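Microtubule-associated protein 1A/1B, light chain 3 (Trypanosoma brucei brucei, PDB 3W1Y) probably works in autophagy as an Atg8-family ubiquitin-like protein and, as in its relatives, is thought to be joined to a membrane lipid such as phosphatidylethanolamine. Local coordinates at residues Asp66-Leu71 with Arg86-Leu91; Ala76-Phe81 with Asn108-Gly113; Val99-Glu104 with Leu126-Gly131. All coordinates share one frame; numbering follows the deposited sequence.

The three contacts lie in one ubiquitin-like domain of the Atg8 family and meet around helix 78-88. Interaction 2 holds the first turn of that helix, interaction 1 its last, their centres about 15 Å apart, and the edge-to-face rings of Phe-70 and Phe-81 join them. Interaction 3, whose centre is about 13 Å from that of interaction 2 and 14 Å from that of interaction 1, lies within the sheet that strand 68-73 of interaction 1 also belongs to. Phe-81 CE2 lies 3.8 Å from both Val-99 CG1 and Val-128 CG1, while Tyr-130 OH is 2.7 Å from Asp-66 O, a probable hydrogen bond, and its ring packs on Leu-89.

Interaction 1: Asp66-Leu71 with Arg86-Leu91; sequences DCNKFL and RQRLLL
Arg-88 reaches from the last turn of helix 78-88 to strand 68-73 and lays its guanidinium flat on the ring of Phe-70. The planes are 21° apart, and Arg-88 CZ stands 4.1 Å from the Phe-70 ring centroid, over the face, which meets the criteria for both a stack and a cation-pi interaction. Nearest approach within the stack is 3.5 Å, between Arg-88 NH1 and Phe-70 CE2. CG anti to its own N (chi1 179°) starts the chain toward the strand, and bends at chi2 and chi3 turn the guanidinium to face the ring. Arg-88 NH2 is modelled too close to Lys-69 O, which leaves the exact placement of the group uncertain, and no bond is inferred from it.

Beside the stack, the Asn-68 side chain and the arginine chain run past each other in opposite directions. Asn-68 OD1 lies 3.4 Å from Arg-88 CG, a contact with the aliphatic part of the chain, and the amide plane is turned 69° from the guanidinium. On its other branch, Asn-68 ND2 approaches Leu-89 CD2 at 3.7 Å.

The packing is uneven. Phe-70 is buried, whereas Arg-88, although it gives up 102 Å² to the strand segment, remains exposed overall, and the two segments together bury a modest 237 Å². The CB of Lys-69 points away from the helix segment, and its NZ forms a salt bridge with Glu-22.

Leu-90 has positive phi and ends the helix in a Schellman motif. The contact ties this C-terminal end to an outer strand of the ubiquitin-like (beta-grasp) sheet. Phe-70 packs on Ala-84 and Leu-85 of helix 78-88, and Leu-89 on Val-132 of strand 126-133. Backbone hydrogen bonds between Asn-68 and Cys-38 and between Phe-70 and Ile-36 join the strand to its antiparallel neighbour, 33-40.

Interaction 2: Ala76-Phe81 with Asn108-Gly113; sequences ATVMEF and NSACLG
Two helix starts meet here: Thr-77 is the N-cap of helix 78-88, and Cys-111 occupies the same position before helix 112-119. Their backbones form a single bridge, with CA atoms 4.3 Å apart. Three backbone hydrogen bonds give the evidence for a close fit. Leu-112 N donates to Ala-76 O at 3.0 Å with an N-H...O angle of 167°, Val-78 N to Ala-110 O at 2.8 Å, and Met-79 N to Asn-108 O at 2.9 Å. The last is received on a lone pair in the carbonyl plane, whereas the first two carbonyls point almost straight at their donors.

Thr-77 and Glu-80 form a capping box. Thr-77 OG1 accepts from Glu-80 N, and Glu-80 OE2 receives both Thr-77 N, at 2.9 Å, and Thr-77 OG1. With chi1 at 57°, OG1 sits between the backbone N and the carbonyl carbon, where it can meet both groups of Glu-80.

Apolar groups fill in behind. Leu-112 CD1 rests 3.8 Å from Ala-76 CB and also touches Phe-81 CB, while Val-78 CG2 meets Ala-110 CB. At the Asn-108 end, the Met-79 chain, bent at chi2 and chi3, brings CE to 3.3 Å from Asn-108 ND2; Met-79 also packs on Met-79 of the second subunit.

Chemically, both helix starts have first-turn N-H groups, which lack intrahelical acceptors, taken up by carbonyls of the other segment: Asn-108 and Ala-110 serve helix 78-88, aided by the Thr-77 side chain, and Ala-76 serves helix 112-119. These oxygens would probably interact favourably with the positive ends of the helix dipoles.

Interaction 3: Val99-Glu104 with Leu126-Gly131; sequences VFIGNE and LYVSYG
Backbone hydrogen bonds join Phe-100 and Ser-129 into an antiparallel hydrogen-bonded pair. Phe-100 N donates to Ser-129 O at 2.8 Å, in the carbonyl plane, and Ser-129 N returns a 3.2 Å bond to Phe-100 O, the donor tilted 16° from the plane of the Phe-100 carbonyl. Val-99 and Tyr-130 follow as a non-hydrogen-bonded pair, their CA atoms 4.4 Å apart.

Weaker CA-H...O contacts reinforce the pairing: Val-99 CA lies 3.3 Å from Ser-129 O, and Val-128 CA 3.5 Å from Phe-100 O.

Apolar contacts gather on the face bearing Val-99 and Tyr-130. There Val-128 CG1, placed anti to the backbone N (chi1 175°), comes within 3.6 Å of Val-99 CB, while Val-99 CG1 meets Tyr-130 CB at 4.0 Å. Farther along, Ile-101 CG1 touches Val-128 CG2. On the other face, the Phe-100 ring presents its edge to Ser-129 O.

A type I' turn from Ile-101 to Glu-104 follows. In the mixed beta-grasp sheet (order 2-1-4-3), strand 96-100 is outermost within this chain, next to 126-133, whose other neighbour is the parallel strand 33-40. Helix 78-88 packs on Val-99 and Tyr-130 through Leu-85, and helix 112-119 on Ile-101 and Leu-126.

Interaction 1: Asp66-Leu71 with Arg86-Leu91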
loop_
_atom_site.group_PDB
_atom_site.type_symbol
_atom_site.label_atom_id
_atom_site.label_comp_id
_atom_site.label_asym_id
_atom_site.label_seq_id
_atom_site.Cartn_x
_atom_site.Cartn_y
_atom_site.Cartn_z
ATOM N N ASP A 66 -9.158 16.714 -5.287
ATOM C CA ASP A 66 -8.480 15.432 -5.529
ATOM C C ASP A 66 -6.964 15.564 -5.561
ATOM O O ASP A 66 -6.241 14.571 -5.526
ATOM C CB ASP A 66 -8.905 14.888 -6.888
ATOM C CG ASP A 66 -10.214 14.137 -6.841
ATOM O OD1 ASP A 66 -10.697 13.761 -5.748
ATOM O OD2 ASP A 66 -10.765 13.918 -7.930
ATOM N N CYS A 67 -6.490 16.794 -5.693
ATOM C CA CYS A 67 -5.059 17.051 -5.726
ATOM C C CYS A 67 -4.562 17.296 -4.315
ATOM O O CYS A 67 -5.013 18.229 -3.654
ATOM C CB CYS A 67 -4.757 18.262 -6.609
ATOM S SG CYS A 67 -3.062 18.826 -6.566
ATOM N N ASN A 68 -3.636 16.445 -3.872
ATOM C CA ASN A 68 -3.044 16.519 -2.551
ATOM C C ASN A 68 -1.528 16.752 -2.656
ATOM O O ASN A 68 -0.840 16.106 -3.449
ATOM C CB ASN A 68 -3.329 15.228 -1.787
ATOM C CG ASN A 68 -4.802 15.051 -1.472
ATOM O OD1 ASN A 68 -5.326 15.685 -0.560
ATOM N ND2 ASN A 68 -5.470 14.179 -2.208
ATOM N N LYS A 69 -1.039 17.704 -1.871
ATOM C CA LYS A 69 0.366 18.013 -1.764
ATOM C C LYS A 69 0.887 17.530 -0.432
ATOM O O LYS A 69 0.177 17.550 0.570
ATOM C CB LYS A 69 0.587 19.511 -1.794
ATOM C CG LYS A 69 0.209 20.189 -3.086
ATOM C CD LYS A 69 0.143 21.665 -2.787
ATOM C CE LYS A 69 0.072 22.449 -4.037
ATOM N NZ LYS A 69 -0.250 23.861 -3.719
ATOM N N PHE A 70 2.141 17.105 -0.418
ATOM C CA PHE A 70 2.788 16.649 0.806
ATOM C C PHE A 70 4.165 17.270 0.820
ATOM O O PHE A 70 4.684 17.614 -0.209
ATOM C CB PHE A 70 2.898 15.103 0.826
ATOM C CG PHE A 70 1.572 14.399 0.877
ATOM C CD1 PHE A 70 0.816 14.213 -0.272
ATOM C CD2 PHE A 70 1.054 13.944 2.086
ATOM C CE1 PHE A 70 -0.443 13.578 -0.219
ATOM C CE2 PHE A 70 -0.193 13.309 2.135
ATOM C CZ PHE A 70 -0.931 13.126 0.969
ATOM N N LEU A 71 4.741 17.397 2.010
ATOM C CA LEU A 71 6.123 17.787 2.184
ATOM C C LEU A 71 6.744 16.790 3.162
ATOM O O LEU A 71 6.545 16.874 4.370
ATOM C CB LEU A 71 6.182 19.225 2.701
ATOM C CG LEU A 71 7.549 19.892 2.794
ATOM C CD1 LEU A 71 8.275 19.889 1.440
ATOM C CD2 LEU A 71 7.414 21.342 3.358
ATOM N N ARG A 86 -3.184 7.684 2.531
ATOM C CA ARG A 86 -4.321 6.957 3.086
ATOM C C ARG A 86 -5.095 7.756 4.167
ATOM O O ARG A 86 -6.328 7.857 4.123
ATOM C CB ARG A 86 -3.810 5.654 3.668
ATOM C CG ARG A 86 -4.752 4.548 3.512
ATOM C CD ARG A 86 -4.408 3.388 4.420
ATOM N NE ARG A 86 -5.218 2.231 4.059
ATOM C CZ ARG A 86 -6.485 2.066 4.424
ATOM N NH1 ARG A 86 -7.084 2.990 5.168
ATOM N NH2 ARG A 86 -7.153 0.977 4.055
ATOM N N GLN A 87 -4.348 8.309 5.125
ATOM C CA GLN A 87 -4.874 9.196 6.152
ATOM C C GLN A 87 -5.533 10.435 5.562
ATOM O O GLN A 87 -6.579 10.853 6.024
ATOM C CB GLN A 87 -3.751 9.675 7.082
ATOM C CG GLN A 87 -2.983 8.605 7.889
ATOM C CD GLN A 87 -1.739 9.192 8.611
ATOM O OE1 GLN A 87 -1.722 10.382 8.977
ATOM N NE2 GLN A 87 -0.685 8.360 8.790
ATOM N N ARG A 88 -4.891 11.046 4.570
ATOM C CA ARG A 88 -5.377 12.277 3.967
ATOM C C ARG A 88 -6.644 12.049 3.135
ATOM O O ARG A 88 -7.511 12.919 3.067
ATOM C CB ARG A 88 -4.278 12.892 3.089
ATOM C CG ARG A 88 -4.709 14.162 2.402
ATOM C CD ARG A 88 -4.330 15.390 3.236
ATOM N NE ARG A 88 -3.339 16.188 2.511
ATOM C CZ ARG A 88 -2.089 16.390 2.901
ATOM N NH1 ARG A 88 -1.639 15.895 4.046
ATOM N NH2 ARG A 88 -1.297 17.118 2.142
ATOM N N LEU A 89 -6.742 10.891 2.494
ATOM C CA LEU A 89 -7.917 10.534 1.696
ATOM C C LEU A 89 -9.026 9.928 2.570
ATOM O O LEU A 89 -10.116 9.610 2.078
ATOM C CB LEU A 89 -7.537 9.531 0.593
ATOM C CG LEU A 89 -6.608 9.977 -0.540
ATOM C CD1 LEU A 89 -6.264 8.815 -1.442
ATOM C CD2 LEU A 89 -7.249 11.093 -1.334
ATOM N N LEU A 90 -8.715 9.760 3.857
ATOM C CA LEU A 90 -9.572 9.078 4.830
ATOM C C LEU A 90 -10.263 7.817 4.272
ATOM O O LEU A 90 -11.494 7.689 4.301
ATOM C CB LEU A 90 -10.570 10.062 5.464
ATOM C CG LEU A 90 -9.888 11.228 6.199
ATOM C CD1 LEU A 90 -10.758 12.485 6.212
ATOM C CD2 LEU A 90 -9.428 10.830 7.598
ATOM N N LEU A 91 -9.446 6.890 3.776
ATOM C CA LEU A 91 -9.927 5.641 3.188
ATOM C C LEU A 91 -10.444 4.659 4.236
ATOM O O LEU A 91 -9.836 4.490 5.298
ATOM C CB LEU A 91 -8.817 4.964 2.385
ATOM C CG LEU A 91 -8.154 5.671 1.207
ATOM C CD1 LEU A 91 -7.132 4.705 0.619
ATOM C CD2 LEU A 91 -9.162 6.118 0.150
#

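Interaction 2: Ala76-Phe81 with Asn108-Gly113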
loop_
_atom_site.group_PDB
_atom_site.type_symbol
_atom_site.label_atom_id
_atom_site.label_comp_id
_atom_site.label_asym_id
_atom_site.label_seq_id
_atom_site.Cartn_x
_atom_site.Cartn_y
_atom_site.Cartn_z
ATOM N N ALA A 76 12.018 9.482 4.619
ATOM C CA ALA A 76 10.755 8.739 4.598
ATOM C C ALA A 76 10.743 7.717 3.462
ATOM O O ALA A 76 11.293 7.954 2.407
ATOM C CB ALA A 76 9.549 9.707 4.450
ATOM N N THR A 77 10.116 6.575 3.680
ATOM C CA THR A 77 9.951 5.584 2.604
ATOM C C THR A 77 8.673 5.803 1.791
ATOM O O THR A 77 7.783 6.544 2.215
ATOM C CB THR A 77 9.888 4.196 3.161
ATOM O OG1 THR A 77 8.819 4.149 4.097
ATOM C CG2 THR A 77 11.198 3.851 3.865
ATOM N N VAL A 78 8.593 5.132 0.631
ATOM C CA VAL A 78 7.372 5.071 -0.162
ATOM C C VAL A 78 6.177 4.625 0.684
ATOM O O VAL A 78 5.103 5.203 0.596
ATOM C CB VAL A 78 7.547 4.186 -1.422
ATOM C CG1 VAL A 78 6.226 3.869 -2.059
ATOM C CG2 VAL A 78 8.422 4.878 -2.444
ATOM N N MET A 79 6.367 3.608 1.521
ATOM C CA MET A 79 5.293 3.134 2.381
ATOM C C MET A 79 4.747 4.235 3.307
ATOM O O MET A 79 3.533 4.355 3.498
ATOM C CB MET A 79 5.767 1.887 3.179
ATOM C CG MET A 79 4.718 1.318 4.145
ATOM S SD MET A 79 3.270 0.678 3.231
ATOM C CE MET A 79 3.910 -0.946 2.833
ATOM N N GLU A 80 5.650 5.011 3.902
ATOM C CA GLU A 80 5.245 6.097 4.802
ATOM C C GLU A 80 4.419 7.140 4.066
ATOM O O GLU A 80 3.385 7.581 4.564
ATOM C CB GLU A 80 6.463 6.741 5.495
ATOM C CG GLU A 80 6.886 5.977 6.743
ATOM C CD GLU A 80 8.287 6.350 7.263
ATOM O OE1 GLU A 80 8.394 6.680 8.468
ATOM O OE2 GLU A 80 9.275 6.282 6.490
ATOM N N PHE A 81 4.880 7.520 2.878
ATOM C CA PHE A 81 4.104 8.366 1.982
ATOM C C PHE A 81 2.719 7.793 1.716
ATOM O O PHE A 81 1.723 8.503 1.824
ATOM C CB PHE A 81 4.862 8.584 0.662
ATOM C CG PHE A 81 4.028 9.178 -0.433
ATOM C CD1 PHE A 81 3.314 10.340 -0.239
ATOM C CD2 PHE A 81 3.978 8.573 -1.677
ATOM C CE1 PHE A 81 2.550 10.872 -1.245
ATOM C CE2 PHE A 81 3.208 9.126 -2.706
ATOM C CZ PHE A 81 2.497 10.263 -2.476
ATOM N N ASN A 108 8.192 -0.224 -1.971
ATOM C CA ASN A 108 7.756 0.305 -0.669
ATOM C C ASN A 108 8.831 0.816 0.280
ATOM O O ASN A 108 8.564 1.730 1.080
ATOM C CB ASN A 108 6.915 -0.731 0.064
ATOM C CG ASN A 108 5.547 -0.830 -0.513
ATOM O OD1 ASN A 108 5.128 0.069 -1.241
ATOM N ND2 ASN A 108 4.843 -1.913 -0.222
ATOM N N SER A 109 10.028 0.227 0.181
ATOM C CA SER A 109 11.162 0.577 1.035
ATOM C C SER A 109 12.057 1.618 0.416
ATOM O O SER A 109 13.039 1.994 1.014
ATOM C CB SER A 109 11.991 -0.665 1.359
ATOM O OG SER A 109 12.509 -1.268 0.170
ATOM N N ALA A 110 11.749 2.077 -0.790
ATOM C CA ALA A 110 12.529 3.155 -1.400
ATOM C C ALA A 110 12.349 4.464 -0.613
ATOM O O ALA A 110 11.276 4.719 -0.071
ATOM C CB ALA A 110 12.138 3.335 -2.868
ATOM N N CYS A 111 13.405 5.268 -0.527
ATOM C CA CYS A 111 13.331 6.592 0.065
ATOM C C CYS A 111 12.857 7.626 -0.942
ATOM O O CYS A 111 13.326 7.655 -2.077
ATOM C CB CYS A 111 14.716 7.004 0.562
ATOM S SG CYS A 111 15.148 6.045 1.990
ATOM N N LEU A 112 11.972 8.503 -0.489
ATOM C CA LEU A 112 11.486 9.650 -1.274
ATOM C C LEU A 112 12.621 10.496 -1.848
ATOM O O LEU A 112 12.548 10.922 -3.000
ATOM C CB LEU A 112 10.561 10.536 -0.426
ATOM C CG LEU A 112 9.369 9.798 0.177
ATOM C CD1 LEU A 112 8.385 10.708 0.935
ATOM C CD2 LEU A 112 8.649 9.005 -0.915
ATOM N N GLY A 113 13.661 10.748 -1.050
ATOM C CA GLY A 113 14.830 11.506 -1.524
ATOM C C GLY A 113 15.547 10.851 -2.692
ATOM O O GLY A 113 16.013 11.528 -3.597
#

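Interaction 3: Val99-Glu104 with Leu126-Gly131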
loop_
_atom_site.group_PDB
_atom_site.type_symbol
_atom_site.label_atom_id
_atom_site.label_comp_id
_atom_site.label_asym_id
_atom_site.label_seq_id
_atom_site.Cartn_x
_atom_site.Cartn_y
_atom_site.Cartn_z
ATOM N N VAL A 99 0.433 3.986 -5.637
ATOM C CA VAL A 99 1.044 5.166 -6.260
ATOM C C VAL A 99 2.039 4.845 -7.395
ATOM O O VAL A 99 2.715 3.818 -7.370
ATOM C CB VAL A 99 1.735 6.104 -5.219
ATOM C CG1 VAL A 99 0.709 6.674 -4.228
ATOM C CG2 VAL A 99 2.855 5.394 -4.482
ATOM N N PHE A 100 2.126 5.766 -8.359
ATOM C CA PHE A 100 2.953 5.627 -9.546
ATOM C C PHE A 100 3.841 6.835 -9.742
ATOM O O PHE A 100 3.436 7.962 -9.492
ATOM C CB PHE A 100 2.085 5.445 -10.799
ATOM C CG PHE A 100 1.110 4.324 -10.693
ATOM C CD1 PHE A 100 -0.153 4.535 -10.147
ATOM C CD2 PHE A 100 1.464 3.030 -11.100
ATOM C CE1 PHE A 100 -1.067 3.475 -10.034
ATOM C CE2 PHE A 100 0.563 1.969 -10.990
ATOM C CZ PHE A 100 -0.692 2.187 -10.456
ATOM N N ILE A 101 5.056 6.580 -10.197
ATOM C CA ILE A 101 5.924 7.614 -10.686
ATOM C C ILE A 101 6.185 7.284 -12.144
ATOM O O ILE A 101 6.805 6.268 -12.458
ATOM C CB ILE A 101 7.241 7.741 -9.873
ATOM C CG1 ILE A 101 6.981 8.350 -8.497
ATOM C CG2 ILE A 101 8.181 8.715 -10.560
ATOM C CD1 ILE A 101 6.714 7.363 -7.440
ATOM N N GLY A 102 5.659 8.132 -13.027
ATOM C CA GLY A 102 5.747 7.951 -14.484
ATOM C C GLY A 102 5.413 6.556 -14.998
ATOM O O GLY A 102 6.171 5.992 -15.818
ATOM N N ASN A 103 4.288 5.993 -14.549
ATOM C CA ASN A 103 3.904 4.614 -14.949
ATOM C C ASN A 103 4.529 3.500 -14.105
ATOM O O ASN A 103 4.028 2.365 -14.127
ATOM C CB ASN A 103 4.209 4.317 -16.431
ATOM C CG ASN A 103 3.205 4.955 -17.402
ATOM O OD1 ASN A 103 2.210 5.573 -16.994
ATOM N ND2 ASN A 103 3.484 4.812 -18.710
ATOM N N GLU A 104 5.624 3.793 -13.402
ATOM C CA GLU A 104 6.254 2.801 -12.535
ATOM C C GLU A 104 5.706 2.871 -11.112
ATOM O O GLU A 104 5.471 3.940 -10.565
ATOM C CB GLU A 104 7.787 2.950 -12.483
ATOM C CG GLU A 104 8.545 2.806 -13.803
ATOM C CD GLU A 104 8.070 1.652 -14.684
ATOM O OE1 GLU A 104 7.915 0.509 -14.169
ATOM O OE2 GLU A 104 7.861 1.896 -15.904
ATOM N N LEU A 126 7.890 16.488 -6.951
ATOM C CA LEU A 126 7.779 15.084 -7.347
ATOM C C LEU A 126 6.288 14.817 -7.638
ATOM O O LEU A 126 5.460 14.936 -6.735
ATOM C CB LEU A 126 8.262 14.174 -6.214
ATOM C CG LEU A 126 8.194 12.690 -6.520
ATOM C CD1 LEU A 126 8.997 12.354 -7.791
ATOM C CD2 LEU A 126 8.646 11.865 -5.311
ATOM N N TYR A 127 5.964 14.530 -8.905
ATOM C CA TYR A 127 4.603 14.258 -9.331
ATOM C C TYR A 127 4.261 12.779 -9.158
ATOM O O TYR A 127 5.045 11.911 -9.529
ATOM C CB TYR A 127 4.402 14.720 -10.777
ATOM C CG TYR A 127 4.226 16.227 -10.845
ATOM C CD1 TYR A 127 5.323 17.066 -10.960
ATOM C CD2 TYR A 127 2.955 16.802 -10.747
ATOM C CE1 TYR A 127 5.169 18.446 -10.989
ATOM C CE2 TYR A 127 2.784 18.169 -10.786
ATOM C CZ TYR A 127 3.898 18.994 -10.906
ATOM O OH TYR A 127 3.738 20.363 -10.941
ATOM N N VAL A 128 3.098 12.507 -8.573
ATOM C CA VAL A 128 2.678 11.156 -8.262
ATOM C C VAL A 128 1.191 10.984 -8.645
ATOM O O VAL A 128 0.341 11.845 -8.333
ATOM C CB VAL A 128 2.894 10.816 -6.757
ATOM C CG1 VAL A 128 2.332 9.449 -6.417
ATOM C CG2 VAL A 128 4.375 10.920 -6.349
ATOM N N SER A 129 0.897 9.881 -9.341
ATOM C CA SER A 129 -0.458 9.456 -9.606
ATOM C C SER A 129 -0.835 8.426 -8.569
ATOM O O SER A 129 -0.047 7.540 -8.234
ATOM C CB SER A 129 -0.580 8.815 -10.980
ATOM O OG SER A 129 -0.089 9.684 -11.970
ATOM N N TYR A 130 -2.059 8.536 -8.080
ATOM C CA TYR A 130 -2.569 7.551 -7.171
ATOM C C TYR A 130 -3.896 6.971 -7.666
ATOM O O TYR A 130 -4.737 7.676 -8.254
ATOM C CB TYR A 130 -2.683 8.139 -5.752
ATOM C CG TYR A 130 -3.811 9.129 -5.544
ATOM C CD1 TYR A 130 -5.088 8.715 -5.120
ATOM C CD2 TYR A 130 -3.596 10.487 -5.738
ATOM C CE1 TYR A 130 -6.121 9.648 -4.925
ATOM C CE2 TYR A 130 -4.583 11.400 -5.528
ATOM C CZ TYR A 130 -5.846 10.996 -5.124
ATOM O OH TYR A 130 -6.803 11.975 -4.924
ATOM N N GLY A 131 -4.069 5.682 -7.432
ATOM C CA GLY A 131 -5.368 5.048 -7.617
ATOM C C GLY A 131 -5.824 4.437 -6.305
ATOM O O GLY A 131 -5.017 3.921 -5.539
#